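PDB 4M0N: DUF4974 domain-containing protein, which probably acts as an anti-sigma factor of the FecR family, restraining a sigma factor; the crystallised piece carries its FecR and FecR C-terminal regions. Local coordinates for residues E65-F70 against S95-A100. The protein carries 1 engineered substitution. Residues are numbered along the deposited sequence; the frame is centred on the assembly and turned at random.
Sequences EGEAFF and SFNVKA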
loop_
_atom_site.group_PDB
_atom_site.type_symbol
_atom_site.label_atom_id
_atom_site.label_comp_id
_atom_site.label_asym_id
_atom_site.label_seq_id
_atom_site.Cartn_x
_atom_site.Cartn_y
_atom_site.Cartn_z
ATOM N N GLU A 65 1.383 6.801 7.614
ATOM C CA GLU A 65 0.051 6.486 7.179
ATOM C C GLU A 65 0.002 6.630 5.670
ATOM O O GLU A 65 0.414 7.674 5.115
ATOM C CB GLU A 65 -0.950 7.415 7.878
ATOM C CG GLU A 65 -2.397 7.162 7.535
ATOM C CD GLU A 65 -2.804 7.871 6.267
ATOM O OE1 GLU A 65 -2.620 9.125 6.166
ATOM O OE2 GLU A 65 -3.320 7.192 5.384
ATOM N N GLY A 66 -0.419 5.562 4.996
ATOM C CA GLY A 66 -0.361 5.474 3.532
ATOM C C GLY A 66 0.427 4.251 3.150
ATOM O O GLY A 66 0.402 3.252 3.873
ATOM N N GLU A 67 1.188 4.339 2.060
ATOM C CA GLU A 67 1.977 3.207 1.581
ATOM C C GLU A 67 3.393 3.602 1.309
ATOM O O GLU A 67 3.646 4.634 0.673
ATOM C CB GLU A 67 1.330 2.616 0.313
ATOM C CG GLU A 67 2.194 1.475 -0.255
ATOM C CD GLU A 67 1.514 0.748 -1.384
ATOM O OE1 GLU A 67 0.766 1.391 -2.198
ATOM O OE2 GLU A 67 1.687 -0.498 -1.467
ATOM N N ALA A 68 4.341 2.816 1.839
ATOM C CA ALA A 68 5.752 3.081 1.618
ATOM C C ALA A 68 6.508 1.781 1.541
ATOM O O ALA A 68 6.150 0.806 2.196
ATOM C CB ALA A 68 6.313 3.924 2.761
ATOM N N PHE A 69 7.566 1.809 0.738
ATOM C CA PHE A 69 8.511 0.692 0.643
ATOM C C PHE A 69 9.783 1.149 1.346
ATOM O O PHE A 69 10.393 2.171 0.963
ATOM C CB PHE A 69 8.782 0.354 -0.806
ATOM C CG PHE A 69 9.713 -0.803 -0.965
ATOM C CD1 PHE A 69 9.285 -2.075 -0.645
ATOM C CD2 PHE A 69 11.002 -0.597 -1.349
ATOM C CE1 PHE A 69 10.152 -3.161 -0.753
ATOM C CE2 PHE A 69 11.875 -1.678 -1.461
ATOM C CZ PHE A 69 11.446 -2.934 -1.158
ATOM N N PHE A 70 10.198 0.361 2.330
ATOM C CA PHE A 70 11.382 0.590 3.123
ATOM C C PHE A 70 12.507 -0.384 2.764
ATOM O O PHE A 70 12.285 -1.592 2.716
ATOM C CB PHE A 70 11.036 0.377 4.592
ATOM C CG PHE A 70 10.030 1.337 5.111
ATOM C CD1 PHE A 70 8.686 1.099 4.914
ATOM C CD2 PHE A 70 10.431 2.472 5.796
ATOM C CE1 PHE A 70 7.754 2.004 5.368
ATOM C CE2 PHE A 70 9.519 3.386 6.249
ATOM C CZ PHE A 70 8.171 3.148 6.027
ATOM N N SER A 95 13.900 -5.366 3.557
ATOM C CA SER A 95 13.160 -4.454 2.686
ATOM C C SER A 95 11.758 -4.983 2.570
ATOM O O SER A 95 11.524 -6.178 2.404
ATOM C CB SER A 95 13.819 -4.216 1.324
ATOM O OG SER A 95 13.815 -5.356 0.457
ATOM N N PHE A 96 10.816 -4.073 2.684
ATOM C CA PHE A 96 9.417 -4.468 2.805
ATOM C C PHE A 96 8.496 -3.315 2.495
ATOM O O PHE A 96 8.869 -2.135 2.655
ATOM C CB PHE A 96 9.130 -4.978 4.209
ATOM C CG PHE A 96 9.494 -3.986 5.284
ATOM C CD1 PHE A 96 10.805 -3.863 5.726
ATOM C CD2 PHE A 96 8.532 -3.168 5.834
ATOM C CE1 PHE A 96 11.144 -2.913 6.679
ATOM C CE2 PHE A 96 8.874 -2.188 6.778
ATOM C CZ PHE A 96 10.186 -2.089 7.217
ATOM N N ASN A 97 7.298 -3.685 2.037
ATOM C CA ASN A 97 6.212 -2.751 1.776
ATOM C C ASN A 97 5.199 -2.732 2.891
ATOM O O ASN A 97 4.805 -3.759 3.409
ATOM C CB ASN A 97 5.467 -3.191 0.501
ATOM C CG ASN A 97 4.683 -2.080 -0.139
ATOM O OD1 ASN A 97 5.258 -1.188 -0.793
ATOM N ND2 ASN A 97 3.352 -2.168 -0.048
ATOM N N VAL A 98 4.754 -1.526 3.250
ATOM C CA VAL A 98 3.683 -1.350 4.218
ATOM C C VAL A 98 2.625 -0.511 3.532
ATOM O O VAL A 98 2.869 0.629 3.143
ATOM C CB VAL A 98 4.162 -0.600 5.468
ATOM C CG1 VAL A 98 3.044 -0.475 6.441
ATOM C CG2 VAL A 98 5.356 -1.308 6.109
ATOM N N LYS A 99 1.471 -1.122 3.354
ATOM C CA LYS A 99 0.337 -0.435 2.722
ATOM C C LYS A 99 -0.706 -0.276 3.787
ATOM O O LYS A 99 -1.361 -1.258 4.198
ATOM C CB LYS A 99 -0.194 -1.216 1.541
ATOM C CG LYS A 99 -1.271 -0.439 0.814
ATOM C CD LYS A 99 -1.766 -1.192 -0.375
ATOM C CE LYS A 99 -2.846 -0.367 -1.061
ATOM N NZ LYS A 99 -3.127 -1.037 -2.350
ATOM N N ALA A 100 -0.909 0.959 4.251
ATOM C CA ALA A 100 -1.738 1.237 5.442
ATOM C C ALA A 100 -2.429 2.580 5.310
ATOM O O ALA A 100 -2.289 3.446 6.130
ATOM C CB ALA A 100 -0.893 1.176 6.718
HETATM O O HOH W 1 -1.011 0.607 -3.685
#
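Glu-67 and Asn-97 meet because both turn CG anti to the backbone N (chi1 of Asn-97 -159°). Asn-97 ND2 donates to the anti lone pair of Glu-67 OE2 at 2.8 Å, nearly straight at 173° and within the amide plane, while Trp-155 NE1 binds Asn-97 OD1. Lys-99, fully extended, crosses the carboxylate at a slant, its CB, CG and CD near OE2; its NZ forms a salt bridge with Asp-173. Replacing Glu-67 by an alanine would probably leave Asn-97 ND2 without this acceptor and Asn-44 ND2 without its bond to OE1.

Across the other face, Phe-70 CB sits over one face of the Phe-96 ring, 4.0 Å from that ring's centroid; the two rings, only 15° from parallel, are slid so far that they barely overlap. Paired backbone bonds join Ala-68 to Val-98 and Phe-70 to Phe-96, making strands 67-72 and 94-100 antiparallel neighbours in one sheet of the FecR region. Gly-66 marks the corner into strand 60-65 of the second sheet, where a CB would jam against the preceding carbonyl O. Thus a buried carboxylate gripped by the amides of Asn-97 and Asn-44, with the Lys-99 ammonium near but beyond salt-bridge range, is probably ionised, whereas the opposite face is apolar and packs on Val-82.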